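Local coordinates for GP37 (Pseudomonas phage phikz, PDB 5FT0), which inhibits the bacterial RNA degradosome, probably by acting on its ribonuclease, RNase E, at residues 124-129 / 230-235; 135-140 / 197-202; 141-146 / 201-206; 206-211 / 226-231. All coordinates share one frame; numbering follows the deposited sequence. Where two conformers were deposited one is given.

Interaction 1: residues 124-129 / 230-235; sequences ILPVIE and VRYNQP
Tyr232 reaches from strand 220-232 onto the 124-129 segment, where it meets Leu125 and Pro126; the short runs 124-126 and 230-232 are inclined at 106°. Its CB already points at the 124-129 segment, and chi1 of -63°, with CG anti to the carbonyl carbon, swings the ring over toward Leu125 and Pro126. Further out the ring atoms of Tyr232 meet different partners: CE1 lies 4.2 Å from Leu125 CD1, CE2 has Pro126 O 3.2 Å away at the ring edge, and CZ comes within 3.7 Å of Leu125 CD1. The phenol OH then donates to Pro126 O at 2.5 Å, shorter than usual and of doubtful exact length at this resolution, while Pro126 CD packs 3.6 Å from the same OH. CG1 of Val230, two residues back on the same strand, lies over one ring face toward its rim. A backbone bond from Val230 N to Val127 O (2.9 Å) closes the contact where Val127 and Ile128 form a classic beta bulge opposite Val110. Leu249 of the second subunit packs on both Leu125 and Tyr232. A tyrosine suits this buried place because its ring offers apolar surface to leucine and proline, while its hydroxyl matches the Pro126 carbonyl with a donor.

Interaction 2: residues 135-140 / 197-202; sequences HVDDIS and AVEMYQ
Val136 packs on Ala197, Glu199 and Tyr201. The bond to its CB points at strand 197-202; CG1 then lies 4.2 Å from Ala197 CB, and CG2, anti to the backbone N, reaches the edge of the Tyr201 ring. The small Ala197 also lets His135 CE1 come within 3.8 Å of its CB. Carbon meets oxygen where both Val136 methyls pack against the Glu199 carboxylate (CG2 to OE1 3.3 Å) and Ser140 CB lies 3.5 Å from Tyr201 OH.

Two side-chain hydrogen bonds stiffen the segments themselves. Asp137 N donates to His135 ND1 almost in the imidazole plane (3.0 Å, 168°), which fixes the ring's rotation, and Tyr201 OH donates to Glu199 OE1 at 2.6 Å, on the anti side, tilted 30° out of the carboxylate plane.

Charge comes third: Asp137 OD1 and Glu199 OE2 approach to 3.3 Å. The Asp137 side chain is about 5 Å from a bound arginine, whose pocket includes Glu214, on which His135 packs. Carboxylates this close probably repel, a cost the arginine's positive charge could offset.

Interaction 3: residues 141-146 / 201-206; sequences DKLIKS and YQFIDR
With CG anti to the carbonyl carbon in both (chi1 -68° and -62°), Leu143 and Tyr201 meet with their side chains crossing at about a right angle. Leu143 CB lies over one face of the Tyr201 ring, a CH-pi contact of 3.8 Å to the centroid, and Leu143 CD1 adds 3.6 Å to Tyr201 CE2. Ile144 comes in at the ring edge, its CG1 3.9 Å from Tyr201 CE1. Further along, Ser146 O approaches the edge of Phe203, 3.4 Å from Phe203 CD2. Ser146 OG folds back to Lys142 O (2.8 Å), a carbonyl that also accepts Ser146 N from the opposite face. Within the turn, Arg206 NH2 sits over the centre of the Phe203 ring in a cation-pi arrangement, and Arg206 NH1 makes a salt bridge to Asp205 OD1 at 2.9 Å; Asp205 OD2 is held by His252 of the second subunit. Aliphatic residues suit the helix surface here: apolar packing and the CH-pi contact of Leu143 and Ile144 on Tyr201 join helix 140-146 to the sheet.

Interaction 4: residues 206-211 / 226-231; sequences RTEVYF and TIKIVR
Lys228 and Tyr210 lie side by side, pointing the same way, the lysine's methylenes spread over one face of the ring. CG stands 4.0 Å from the ring centroid in a CH-pi contact; the extended chain at chi2 (179°) carries Lys228 CD to within 3.3 Å of Tyr210 OH, and the bend at chi3 turns the rest. A lysine suits this place, covering an aromatic face yet sending NZ to a salt bridge with Glu129 on the adjoining strand. Thr226 CG2 fills the ring edge, 3.9 Å from Tyr210 CD2. On the sheet's other face Phe211 CE1 packs 3.6 Å from Ile229 CD1, against helix 158-187. These neighbours are set by an antiparallel beta hairpin of strands 206-217 and 220-232, in which Thr207-Arg231, Val209-Ile229 and Phe211-Ile227 are hydrogen-bonded pairs, while Glu208-Val230 and Tyr210-Lys228 are non-hydrogen-bonded. Further out, Glu208 orients the ring: its OE1 accepts from Tyr210 OH at 2.7 Å, and its OE2 accepts a nearly straight hydrogen bond, part of a salt bridge, from Arg206 NE (2.7 Å, 172°), in the guanidinium plane but above that of the carboxylate.

How the interactions relate
Strand 220-232 joins interactions 1 and 4, whose centres are about 9 Å apart and which share Val230 and Arg231; a salt bridge between Glu129 OE1 and Lys228 NZ (3.2 Å) links them again. On the far side of the hairpin, strand 197-202 serves both interaction 2 and interaction 3, centres about 10 Å apart, sharing Tyr201. Backbone pairing of Tyr201 N with Glu208 O (2.7 Å), a probable hydrogen bond, ties this half to interaction 4. One antiparallel sheet thus runs through all four. Interaction 2 approaches the bound arginine, whereas the side chain of Val127 in interaction 1 is about 12 Å from the potassium ion. Interactions 1, 3 and 4 also touch the second subunit.

Interaction 1: residues 124-129 / 230-235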
loop_
_atom_site.group_PDB
_atom_site.type_symbol
_atom_site.label_atom_id
_atom_site.label_comp_id
_atom_site.label_asym_id
_atom_site.label_seq_id
_atom_site.Cartn_x
_atom_site.Cartn_y
_atom_site.Cartn_z
ATOM N N ILE A 124 -8.415 3.355 0.519
ATOM C CA ILE A 124 -9.416 4.353 0.883
ATOM C C ILE A 124 -9.931 5.021 -0.383
ATOM O O ILE A 124 -9.168 5.261 -1.325
ATOM C CB ILE A 124 -8.832 5.405 1.853
ATOM C CG1 ILE A 124 -8.313 4.739 3.125
ATOM C CG2 ILE A 124 -9.867 6.466 2.203
ATOM C CD1 ILE A 124 -7.520 5.661 3.999
ATOM N N LEU A 125 -11.232 5.318 -0.407
ATOM C CA LEU A 125 -11.822 6.100 -1.482
ATOM C C LEU A 125 -11.766 7.567 -1.079
ATOM O O LEU A 125 -12.513 7.978 -0.178
ATOM C CB LEU A 125 -13.259 5.670 -1.740
ATOM C CG LEU A 125 -13.942 6.398 -2.900
ATOM C CD1 LEU A 125 -13.238 6.079 -4.209
ATOM C CD2 LEU A 125 -15.414 6.034 -2.974
ATOM N N PRO A 126 -10.921 8.387 -1.703
ATOM C CA PRO A 126 -10.718 9.753 -1.204
ATOM C C PRO A 126 -11.916 10.650 -1.473
ATOM O O PRO A 126 -12.555 10.572 -2.525
ATOM C CB PRO A 126 -9.480 10.237 -1.974
ATOM C CG PRO A 126 -8.891 9.006 -2.613
ATOM C CD PRO A 126 -10.045 8.080 -2.842
ATOM N N VAL A 127 -12.213 11.512 -0.500
ATOM C CA VAL A 127 -13.241 12.537 -0.623
ATOM C C VAL A 127 -12.648 13.934 -0.472
ATOM O O VAL A 127 -12.871 14.812 -1.312
ATOM C CB VAL A 127 -14.383 12.315 0.395
ATOM C CG1 VAL A 127 -15.324 13.511 0.410
ATOM C CG2 VAL A 127 -15.145 11.038 0.068
ATOM N N ILE A 128 -11.888 14.155 0.598
ATOM C CA ILE A 128 -11.159 15.397 0.820
ATOM C C ILE A 128 -9.685 15.050 0.934
ATOM O O ILE A 128 -9.308 14.185 1.734
ATOM C CB ILE A 128 -11.641 16.130 2.084
ATOM C CG1 ILE A 128 -13.148 16.376 2.027
ATOM C CG2 ILE A 128 -10.894 17.442 2.252
ATOM C CD1 ILE A 128 -13.728 16.884 3.327
ATOM N N GLU A 129 -8.854 15.710 0.135
ATOM C CA GLU A 129 -7.416 15.480 0.157
ATOM C C GLU A 129 -6.706 16.784 0.489
ATOM O O GLU A 129 -6.862 17.781 -0.225
ATOM C CB GLU A 129 -6.923 14.919 -1.177
ATOM C CG GLU A 129 -5.428 14.640 -1.207
ATOM C CD GLU A 129 -5.003 13.881 -2.448
ATOM O OE1 GLU A 129 -5.888 13.351 -3.155
ATOM O OE2 GLU A 129 -3.783 13.803 -2.710
ATOM N N VAL A 230 -13.580 15.769 -3.902
ATOM C CA VAL A 230 -14.011 14.955 -5.031
ATOM C C VAL A 230 -15.464 14.556 -4.824
ATOM O O VAL A 230 -15.825 14.037 -3.761
ATOM C CB VAL A 230 -13.131 13.703 -5.201
ATOM C CG1 VAL A 230 -13.549 12.924 -6.446
ATOM C CG2 VAL A 230 -11.662 14.090 -5.273
ATOM N N ARG A 231 -16.290 14.804 -5.834
ATOM C CA ARG A 231 -17.626 14.232 -5.918
ATOM C C ARG A 231 -17.637 13.217 -7.049
ATOM O O ARG A 231 -17.233 13.533 -8.172
ATOM C CB ARG A 231 -18.688 15.301 -6.167
ATOM C CG ARG A 231 -20.106 14.744 -6.179
ATOM C CD ARG A 231 -21.031 15.624 -6.995
ATOM N NE ARG A 231 -22.439 15.369 -6.704
ATOM C CZ ARG A 231 -23.231 14.597 -7.442
ATOM N NH1 ARG A 231 -22.758 13.997 -8.527
ATOM N NH2 ARG A 231 -24.500 14.427 -7.097
ATOM N N TYR A 232 -18.087 12.005 -6.751
ATOM C CA TYR A 232 -18.105 10.945 -7.742
ATOM C C TYR A 232 -19.439 10.960 -8.492
ATOM O O TYR A 232 -20.321 11.776 -8.219
ATOM C CB TYR A 232 -17.806 9.610 -7.065
ATOM C CG TYR A 232 -16.419 9.589 -6.453
ATOM C CD1 TYR A 232 -15.296 9.370 -7.243
ATOM C CD2 TYR A 232 -16.231 9.822 -5.096
ATOM C CE1 TYR A 232 -14.028 9.365 -6.698
ATOM C CE2 TYR A 232 -14.963 9.818 -4.539
ATOM C CZ TYR A 232 -13.866 9.590 -5.345
ATOM O OH TYR A 232 -12.604 9.586 -4.801
ATOM N N ASN A 233 -19.582 10.049 -9.462
ATOM C CA ASN A 233 -20.703 10.123 -10.398
ATOM C C ASN A 233 -22.053 10.125 -9.687
ATOM O O ASN A 233 -23.007 10.738 -10.179
ATOM C CB ASN A 233 -20.626 8.975 -11.407
ATOM C CG ASN A 233 -20.499 7.619 -10.742
ATOM O OD1 ASN A 233 -19.764 7.458 -9.765
ATOM N ND2 ASN A 233 -21.219 6.634 -11.268
ATOM N N GLN A 234 -22.151 9.469 -8.533
ATOM C CA GLN A 234 -23.335 9.510 -7.687
ATOM C C GLN A 234 -22.941 9.867 -6.259
ATOM O O GLN A 234 -21.834 9.542 -5.816
ATOM C CB GLN A 234 -24.082 8.166 -7.699
ATOM C CG GLN A 234 -25.359 8.146 -8.545
ATOM C CD GLN A 234 -25.088 8.189 -10.043
ATOM O OE1 GLN A 234 -24.397 7.324 -10.586
ATOM N NE2 GLN A 234 -25.644 9.190 -10.718
ATOM N N PRO A 235 -23.824 10.547 -5.523
ATOM C CA PRO A 235 -23.487 10.998 -4.163
ATOM C C PRO A 235 -23.250 9.842 -3.198
ATOM O O PRO A 235 -23.583 8.689 -3.471
ATOM C CB PRO A 235 -24.712 11.822 -3.743
ATOM C CG PRO A 235 -25.785 11.499 -4.747
ATOM C CD PRO A 235 -25.083 11.134 -6.007
#

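Interaction 2: residues 135-140 / 197-202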
loop_
_atom_site.group_PDB
_atom_site.type_symbol
_atom_site.label_atom_id
_atom_site.label_comp_id
_atom_site.label_asym_id
_atom_site.label_seq_id
_atom_site.Cartn_x
_atom_site.Cartn_y
_atom_site.Cartn_z
ATOM N N HIS A 135 0.037 24.023 -5.259
ATOM C CA HIS A 135 -0.923 25.007 -5.737
ATOM C C HIS A 135 -1.500 24.518 -7.059
ATOM O O HIS A 135 -0.786 23.922 -7.872
ATOM C CB HIS A 135 -0.266 26.377 -5.911
ATOM C CG HIS A 135 -1.240 27.503 -6.066
ATOM N ND1 HIS A 135 -1.971 27.705 -7.217
ATOM C CD2 HIS A 135 -1.591 28.499 -5.218
ATOM C CE1 HIS A 135 -2.738 28.770 -7.067
ATOM N NE2 HIS A 135 -2.525 29.270 -5.863
ATOM N N VAL A 136 -2.796 24.766 -7.271
ATOM C CA VAL A 136 -3.475 24.199 -8.436
ATOM C C VAL A 136 -2.918 24.771 -9.735
ATOM O O VAL A 136 -2.941 24.101 -10.775
ATOM C CB VAL A 136 -5.001 24.414 -8.328
ATOM C CG1 VAL A 136 -5.350 25.891 -8.431
ATOM C CG2 VAL A 136 -5.733 23.609 -9.397
ATOM N N ASP A 137 -2.385 25.997 -9.700
ATOM C CA ASP A 137 -1.833 26.603 -10.907
ATOM C C ASP A 137 -0.646 25.827 -11.460
ATOM O O ASP A 137 -0.288 26.017 -12.627
ATOM C CB ASP A 137 -1.417 28.051 -10.637
ATOM C CG ASP A 137 -2.604 28.964 -10.385
ATOM O OD1 ASP A 137 -3.732 28.593 -10.775
ATOM O OD2 ASP A 137 -2.408 30.053 -9.807
ATOM N N ASP A 138 -0.035 24.954 -10.661
ATOM C CA ASP A 138 1.113 24.178 -11.108
ATOM C C ASP A 138 0.734 22.818 -11.681
ATOM O O ASP A 138 1.605 22.131 -12.224
ATOM C CB ASP A 138 2.103 23.986 -9.953
ATOM C CG ASP A 138 2.601 25.305 -9.386
ATOM O OD1 ASP A 138 2.646 26.301 -10.141
ATOM O OD2 ASP A 138 2.954 25.344 -8.189
ATOM N N ILE A 139 -0.530 22.409 -11.577
ATOM C CA ILE A 139 -0.968 21.134 -12.134
ATOM C C ILE A 139 -2.172 21.357 -13.038
ATOM O O ILE A 139 -2.774 20.397 -13.532
ATOM C CB ILE A 139 -1.305 20.117 -11.025
ATOM C CG1 ILE A 139 -2.365 20.690 -10.083
ATOM C CG2 ILE A 139 -0.054 19.711 -10.259
ATOM C CD1 ILE A 139 -2.863 19.697 -9.049
ATOM N N SER A 140 -2.527 22.624 -13.265
ATOM C CA SER A 140 -3.753 22.927 -13.999
ATOM C C SER A 140 -3.676 22.452 -15.448
ATOM O O SER A 140 -4.674 21.975 -15.998
ATOM C CB SER A 140 -4.052 24.425 -13.935
ATOM O OG SER A 140 -2.976 25.183 -14.456
ATOM N N ALA A 197 -7.306 30.665 -4.816
ATOM C CA ALA A 197 -7.654 30.096 -6.109
ATOM C C ALA A 197 -8.665 28.976 -5.915
ATOM O O ALA A 197 -8.471 28.095 -5.070
ATOM C CB ALA A 197 -6.411 29.573 -6.831
ATOM N N VAL A 198 -9.748 29.024 -6.683
ATOM C CA VAL A 198 -10.759 27.973 -6.695
ATOM C C VAL A 198 -10.945 27.539 -8.140
ATOM O O VAL A 198 -11.259 28.365 -9.003
ATOM C CB VAL A 198 -12.096 28.440 -6.095
ATOM C CG1 VAL A 198 -13.060 27.264 -5.983
ATOM C CG2 VAL A 198 -11.877 29.097 -4.739
ATOM N N GLU A 199 -10.746 26.252 -8.408
ATOM C CA GLU A 199 -10.871 25.730 -9.760
ATOM C C GLU A 199 -11.608 24.402 -9.723
ATOM O O GLU A 199 -11.212 23.485 -8.997
ATOM C CB GLU A 199 -9.497 25.577 -10.419
ATOM C CG GLU A 199 -8.992 26.883 -11.024
ATOM C CD GLU A 199 -7.509 26.865 -11.334
ATOM O OE1 GLU A 199 -6.965 25.771 -11.600
ATOM O OE2 GLU A 199 -6.885 27.948 -11.304
HETATM N N MSE A 200 -12.687 24.314 -10.492
HETATM C CA MSE A 200 -13.485 23.100 -10.572
HETATM C C MSE A 200 -13.248 22.404 -11.905
HETATM O O MSE A 200 -13.231 23.042 -12.956
HETATM C CB MSE A 200 -14.968 23.415 -10.390
HETATM C CG MSE A 200 -15.894 22.246 -10.704
HETATM SE SE MSE A 200 -17.719 22.504 -10.057
HETATM C CE MSE A 200 -18.194 24.088 -11.078
ATOM N N TYR A 201 -13.049 21.089 -11.854
ATOM C CA TYR A 201 -12.806 20.291 -13.045
ATOM C C TYR A 201 -13.832 19.176 -13.106
ATOM O O TYR A 201 -14.059 18.480 -12.110
ATOM C CB TYR A 201 -11.388 19.715 -13.048
ATOM C CG TYR A 201 -10.318 20.778 -13.065
ATOM C CD1 TYR A 201 -9.858 21.305 -14.266
ATOM C CD2 TYR A 201 -9.776 21.264 -11.884
ATOM C CE1 TYR A 201 -8.882 22.282 -14.290
ATOM C CE2 TYR A 201 -8.797 22.243 -11.899
ATOM C CZ TYR A 201 -8.355 22.748 -13.103
ATOM O OH TYR A 201 -7.384 23.720 -13.127
ATOM N N GLN A 202 -14.453 19.013 -14.270
ATOM C CA GLN A 202 -15.431 17.960 -14.495
ATOM C C GLN A 202 -14.786 16.865 -15.329
ATOM O O GLN A 202 -14.296 17.122 -16.433
ATOM C CB GLN A 202 -16.680 18.497 -15.194
ATOM C CG GLN A 202 -17.774 17.451 -15.351
ATOM C CD GLN A 202 -18.334 17.000 -14.018
ATOM O OE1 GLN A 202 -18.495 17.804 -13.098
ATOM N NE2 GLN A 202 -18.623 15.707 -13.901
#

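Interaction 3: residues 141-146 / 201-206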
loop_
_atom_site.group_PDB
_atom_site.type_symbol
_atom_site.label_atom_id
_atom_site.label_comp_id
_atom_site.label_asym_id
_atom_site.label_seq_id
_atom_site.Cartn_x
_atom_site.Cartn_y
_atom_site.Cartn_z
ATOM N N ASP A 141 -2.505 22.572 -16.080
ATOM C CA ASP A 141 -2.351 22.089 -17.451
ATOM C C ASP A 141 -2.669 20.600 -17.547
ATOM O O ASP A 141 -3.398 20.165 -18.444
ATOM C CB ASP A 141 -0.935 22.368 -17.956
ATOM C CG ASP A 141 -0.681 23.844 -18.196
ATOM O OD1 ASP A 141 -1.662 24.611 -18.299
ATOM O OD2 ASP A 141 0.502 24.236 -18.284
ATOM N N LYS A 142 -2.127 19.805 -16.622
ATOM C CA LYS A 142 -2.444 18.380 -16.597
ATOM C C LYS A 142 -3.923 18.151 -16.308
ATOM O O LYS A 142 -4.535 17.226 -16.853
ATOM C CB LYS A 142 -1.577 17.676 -15.553
ATOM C CG LYS A 142 -1.908 16.207 -15.354
ATOM C CD LYS A 142 -1.669 15.782 -13.913
ATOM C CE LYS A 142 -2.579 16.544 -12.961
ATOM N NZ LYS A 142 -2.358 16.144 -11.544
ATOM N N LEU A 143 -4.515 18.986 -15.452
ATOM C CA LEU A 143 -5.923 18.816 -15.112
ATOM C C LEU A 143 -6.826 19.190 -16.281
ATOM O O LEU A 143 -7.839 18.524 -16.525
ATOM C CB LEU A 143 -6.267 19.645 -13.875
ATOM C CG LEU A 143 -5.614 19.171 -12.573
ATOM C CD1 LEU A 143 -5.948 20.109 -11.417
ATOM C CD2 LEU A 143 -6.044 17.744 -12.257
ATOM N N ILE A 144 -6.477 20.250 -17.013
ATOM C CA ILE A 144 -7.302 20.673 -18.141
ATOM C C ILE A 144 -7.285 19.624 -19.244
ATOM O O ILE A 144 -8.327 19.295 -19.822
ATOM C CB ILE A 144 -6.838 22.048 -18.659
ATOM C CG1 ILE A 144 -7.088 23.131 -17.606
ATOM C CG2 ILE A 144 -7.545 22.394 -19.963
ATOM C CD1 ILE A 144 -6.887 24.539 -18.118
ATOM N N LYS A 145 -6.107 19.071 -19.546
ATOM C CA LYS A 145 -6.003 18.090 -20.621
ATOM C C LYS A 145 -6.793 16.826 -20.302
ATOM O O LYS A 145 -7.458 16.262 -21.179
ATOM C CB LYS A 145 -4.536 17.746 -20.880
ATOM N N SER A 146 -6.744 16.372 -19.050
ATOM C CA SER A 146 -7.325 15.092 -18.674
ATOM C C SER A 146 -8.790 15.180 -18.265
ATOM O O SER A 146 -9.404 14.138 -18.016
ATOM C CB SER A 146 -6.520 14.465 -17.530
ATOM O OG SER A 146 -6.542 15.287 -16.376
ATOM N N TYR A 201 -13.049 21.089 -11.854
ATOM C CA TYR A 201 -12.806 20.291 -13.045
ATOM C C TYR A 201 -13.832 19.176 -13.106
ATOM O O TYR A 201 -14.059 18.480 -12.110
ATOM C CB TYR A 201 -11.388 19.715 -13.048
ATOM C CG TYR A 201 -10.318 20.778 -13.065
ATOM C CD1 TYR A 201 -9.858 21.305 -14.266
ATOM C CD2 TYR A 201 -9.776 21.264 -11.884
ATOM C CE1 TYR A 201 -8.882 22.282 -14.290
ATOM C CE2 TYR A 201 -8.797 22.243 -11.899
ATOM C CZ TYR A 201 -8.355 22.748 -13.103
ATOM O OH TYR A 201 -7.384 23.720 -13.127
ATOM N N GLN A 202 -14.453 19.013 -14.270
ATOM C CA GLN A 202 -15.431 17.960 -14.495
ATOM C C GLN A 202 -14.786 16.865 -15.329
ATOM O O GLN A 202 -14.296 17.122 -16.433
ATOM C CB GLN A 202 -16.680 18.497 -15.194
ATOM C CG GLN A 202 -17.774 17.451 -15.351
ATOM C CD GLN A 202 -18.334 17.000 -14.018
ATOM O OE1 GLN A 202 -18.495 17.804 -13.098
ATOM N NE2 GLN A 202 -18.623 15.707 -13.901
ATOM N N PHE A 203 -14.775 15.654 -14.791
ATOM C CA PHE A 203 -14.379 14.467 -15.525
ATOM C C PHE A 203 -15.633 13.672 -15.866
ATOM O O PHE A 203 -16.739 13.996 -15.423
ATOM C CB PHE A 203 -13.387 13.628 -14.708
ATOM C CG PHE A 203 -12.147 14.380 -14.310
ATOM C CD1 PHE A 203 -12.152 15.215 -13.201
ATOM C CD2 PHE A 203 -10.980 14.257 -15.044
ATOM C CE1 PHE A 203 -11.016 15.916 -12.832
ATOM C CE2 PHE A 203 -9.837 14.952 -14.681
ATOM C CZ PHE A 203 -9.856 15.784 -13.572
ATOM N N ILE A 204 -15.459 12.625 -16.674
ATOM C CA ILE A 204 -16.614 11.811 -17.044
ATOM C C ILE A 204 -17.210 11.131 -15.823
ATOM O O ILE A 204 -18.432 10.958 -15.734
ATOM C CB ILE A 204 -16.234 10.784 -18.129
ATOM C CG1 ILE A 204 -14.843 10.201 -17.863
ATOM C CG2 ILE A 204 -16.318 11.413 -19.515
ATOM C CD1 ILE A 204 -14.402 9.185 -18.897
ATOM N N ASP A 205 -16.376 10.765 -14.848
ATOM C CA ASP A 205 -16.822 9.963 -13.719
ATOM C C ASP A 205 -16.779 10.695 -12.382
ATOM O O ASP A 205 -17.149 10.101 -11.363
ATOM C CB ASP A 205 -15.989 8.675 -13.630
ATOM C CG ASP A 205 -14.513 8.940 -13.370
ATOM O OD1 ASP A 205 -14.072 10.099 -13.514
ATOM O OD2 ASP A 205 -13.789 7.982 -13.029
ATOM N N ARG A 206 -16.359 11.958 -12.348
ATOM C CA ARG A 206 -16.217 12.644 -11.067
ATOM C C ARG A 206 -16.056 14.140 -11.296
ATOM O O ARG A 206 -15.756 14.592 -12.405
ATOM C CB ARG A 206 -15.017 12.111 -10.278
ATOM C CG ARG A 206 -13.684 12.492 -10.898
ATOM C CD ARG A 206 -12.544 11.626 -10.389
ATOM N NE ARG A 206 -11.256 12.130 -10.851
ATOM C CZ ARG A 206 -10.733 11.870 -12.045
ATOM N NH1 ARG A 206 -11.385 11.102 -12.905
ATOM N NH2 ARG A 206 -9.554 12.378 -12.377
HETATM O O HOH W 1 -12.527 12.646 -17.909
#

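Interaction 4: residues 206-211 / 226-231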
loop_
_atom_site.group_PDB
_atom_site.type_symbol
_atom_site.label_atom_id
_atom_site.label_comp_id
_atom_site.label_asym_id
_atom_site.label_seq_id
_atom_site.Cartn_x
_atom_site.Cartn_y
_atom_site.Cartn_z
ATOM N N ARG A 206 -16.359 11.958 -12.348
ATOM C CA ARG A 206 -16.217 12.644 -11.067
ATOM C C ARG A 206 -16.056 14.140 -11.296
ATOM O O ARG A 206 -15.756 14.592 -12.405
ATOM C CB ARG A 206 -15.017 12.111 -10.278
ATOM C CG ARG A 206 -13.684 12.492 -10.898
ATOM C CD ARG A 206 -12.544 11.626 -10.389
ATOM N NE ARG A 206 -11.256 12.130 -10.851
ATOM C CZ ARG A 206 -10.733 11.870 -12.045
ATOM N NH1 ARG A 206 -11.385 11.102 -12.905
ATOM N NH2 ARG A 206 -9.554 12.378 -12.377
ATOM N N THR A 207 -16.248 14.898 -10.218
ATOM C CA THR A 207 -15.958 16.325 -10.174
ATOM C C THR A 207 -14.911 16.574 -9.099
ATOM O O THR A 207 -15.045 16.083 -7.973
ATOM C CB THR A 207 -17.215 17.150 -9.874
ATOM O OG1 THR A 207 -18.203 16.916 -10.884
ATOM C CG2 THR A 207 -16.877 18.639 -9.832
ATOM N N GLU A 208 -13.874 17.333 -9.443
ATOM C CA GLU A 208 -12.824 17.702 -8.504
ATOM C C GLU A 208 -12.766 19.217 -8.388
ATOM O O GLU A 208 -12.671 19.920 -9.401
ATOM C CB GLU A 208 -11.465 17.143 -8.945
ATOM C CG GLU A 208 -11.414 15.623 -8.989
ATOM C CD GLU A 208 -10.063 15.089 -9.429
ATOM O OE1 GLU A 208 -9.209 15.894 -9.857
ATOM O OE2 GLU A 208 -9.854 13.859 -9.343
ATOM N N VAL A 209 -12.830 19.717 -7.159
ATOM C CA VAL A 209 -12.723 21.143 -6.876
ATOM C C VAL A 209 -11.457 21.361 -6.058
ATOM O O VAL A 209 -11.264 20.724 -5.014
ATOM C CB VAL A 209 -13.961 21.676 -6.139
ATOM C CG1 VAL A 209 -13.848 23.177 -5.941
ATOM C CG2 VAL A 209 -15.227 21.336 -6.911
ATOM N N TYR A 210 -10.597 22.254 -6.532
ATOM C CA TYR A 210 -9.329 22.551 -5.882
ATOM C C TYR A 210 -9.396 23.927 -5.240
ATOM O O TYR A 210 -9.748 24.910 -5.900
ATOM C CB TYR A 210 -8.174 22.494 -6.886
ATOM C CG TYR A 210 -7.886 21.105 -7.411
ATOM C CD1 TYR A 210 -8.699 20.522 -8.374
ATOM C CD2 TYR A 210 -6.792 20.383 -6.951
ATOM C CE1 TYR A 210 -8.440 19.252 -8.857
ATOM C CE2 TYR A 210 -6.522 19.113 -7.429
ATOM C CZ TYR A 210 -7.352 18.553 -8.383
ATOM O OH TYR A 210 -7.090 17.289 -8.865
ATOM N N PHE A 211 -9.059 23.992 -3.955
ATOM C CA PHE A 211 -8.957 25.245 -3.215
ATOM C C PHE A 211 -7.490 25.458 -2.869
ATOM O O PHE A 211 -6.948 24.768 -1.999
ATOM C CB PHE A 211 -9.816 25.214 -1.949
ATOM C CG PHE A 211 -11.255 24.847 -2.192
ATOM C CD1 PHE A 211 -11.653 23.520 -2.226
ATOM C CD2 PHE A 211 -12.212 25.831 -2.377
ATOM C CE1 PHE A 211 -12.974 23.184 -2.444
ATOM C CE2 PHE A 211 -13.534 25.499 -2.595
ATOM C CZ PHE A 211 -13.916 24.175 -2.629
ATOM N N THR A 226 -3.135 23.306 -0.801
ATOM C CA THR A 226 -4.308 23.011 -1.610
ATOM C C THR A 226 -5.170 21.982 -0.893
ATOM O O THR A 226 -4.652 21.047 -0.274
ATOM C CB THR A 226 -3.913 22.490 -3.008
ATOM O OG1 THR A 226 -3.242 23.527 -3.738
ATOM C CG2 THR A 226 -5.140 22.050 -3.794
ATOM N N ILE A 227 -6.483 22.177 -0.958
ATOM C CA ILE A 227 -7.457 21.190 -0.517
ATOM C C ILE A 227 -8.242 20.741 -1.739
ATOM O O ILE A 227 -8.790 21.576 -2.469
ATOM C CB ILE A 227 -8.402 21.755 0.559
ATOM C CG1 ILE A 227 -7.607 22.213 1.781
ATOM C CG2 ILE A 227 -9.439 20.716 0.949
ATOM C CD1 ILE A 227 -8.470 22.754 2.894
ATOM N N LYS A 228 -8.285 19.433 -1.970
ATOM C CA LYS A 228 -9.036 18.857 -3.076
ATOM C C LYS A 228 -10.250 18.128 -2.528
ATOM O O LYS A 228 -10.134 17.349 -1.575
ATOM C CB LYS A 228 -8.180 17.894 -3.900
ATOM C CG LYS A 228 -8.943 17.267 -5.067
ATOM C CD LYS A 228 -8.077 16.324 -5.888
ATOM C CE LYS A 228 -7.842 15.011 -5.174
ATOM N NZ LYS A 228 -7.058 14.065 -6.016
ATOM N N ILE A 229 -11.410 18.386 -3.123
ATOM C CA ILE A 229 -12.650 17.706 -2.777
ATOM C C ILE A 229 -13.177 17.030 -4.034
ATOM O O ILE A 229 -13.207 17.642 -5.110
ATOM C CB ILE A 229 -13.687 18.680 -2.192
ATOM C CG1 ILE A 229 -13.098 19.397 -0.977
ATOM C CG2 ILE A 229 -14.957 17.935 -1.803
ATOM C CD1 ILE A 229 -14.001 20.452 -0.397
ATOM N N VAL A 230 -13.580 15.769 -3.902
ATOM C CA VAL A 230 -14.011 14.955 -5.031
ATOM C C VAL A 230 -15.464 14.556 -4.824
ATOM O O VAL A 230 -15.825 14.037 -3.761
ATOM C CB VAL A 230 -13.131 13.703 -5.201
ATOM C CG1 VAL A 230 -13.549 12.924 -6.446
ATOM C CG2 VAL A 230 -11.662 14.090 -5.273
ATOM N N ARG A 231 -16.290 14.804 -5.834
ATOM C CA ARG A 231 -17.626 14.232 -5.918
ATOM C C ARG A 231 -17.637 13.217 -7.049
ATOM O O ARG A 231 -17.233 13.533 -8.172
ATOM C CB ARG A 231 -18.688 15.301 -6.167
ATOM C CG ARG A 231 -20.106 14.744 -6.179
ATOM C CD ARG A 231 -21.031 15.624 -6.995
ATOM N NE ARG A 231 -22.439 15.369 -6.704
ATOM C CZ ARG A 231 -23.231 14.597 -7.442
ATOM N NH1 ARG A 231 -22.758 13.997 -8.527
ATOM N NH2 ARG A 231 -24.500 14.427 -7.097
#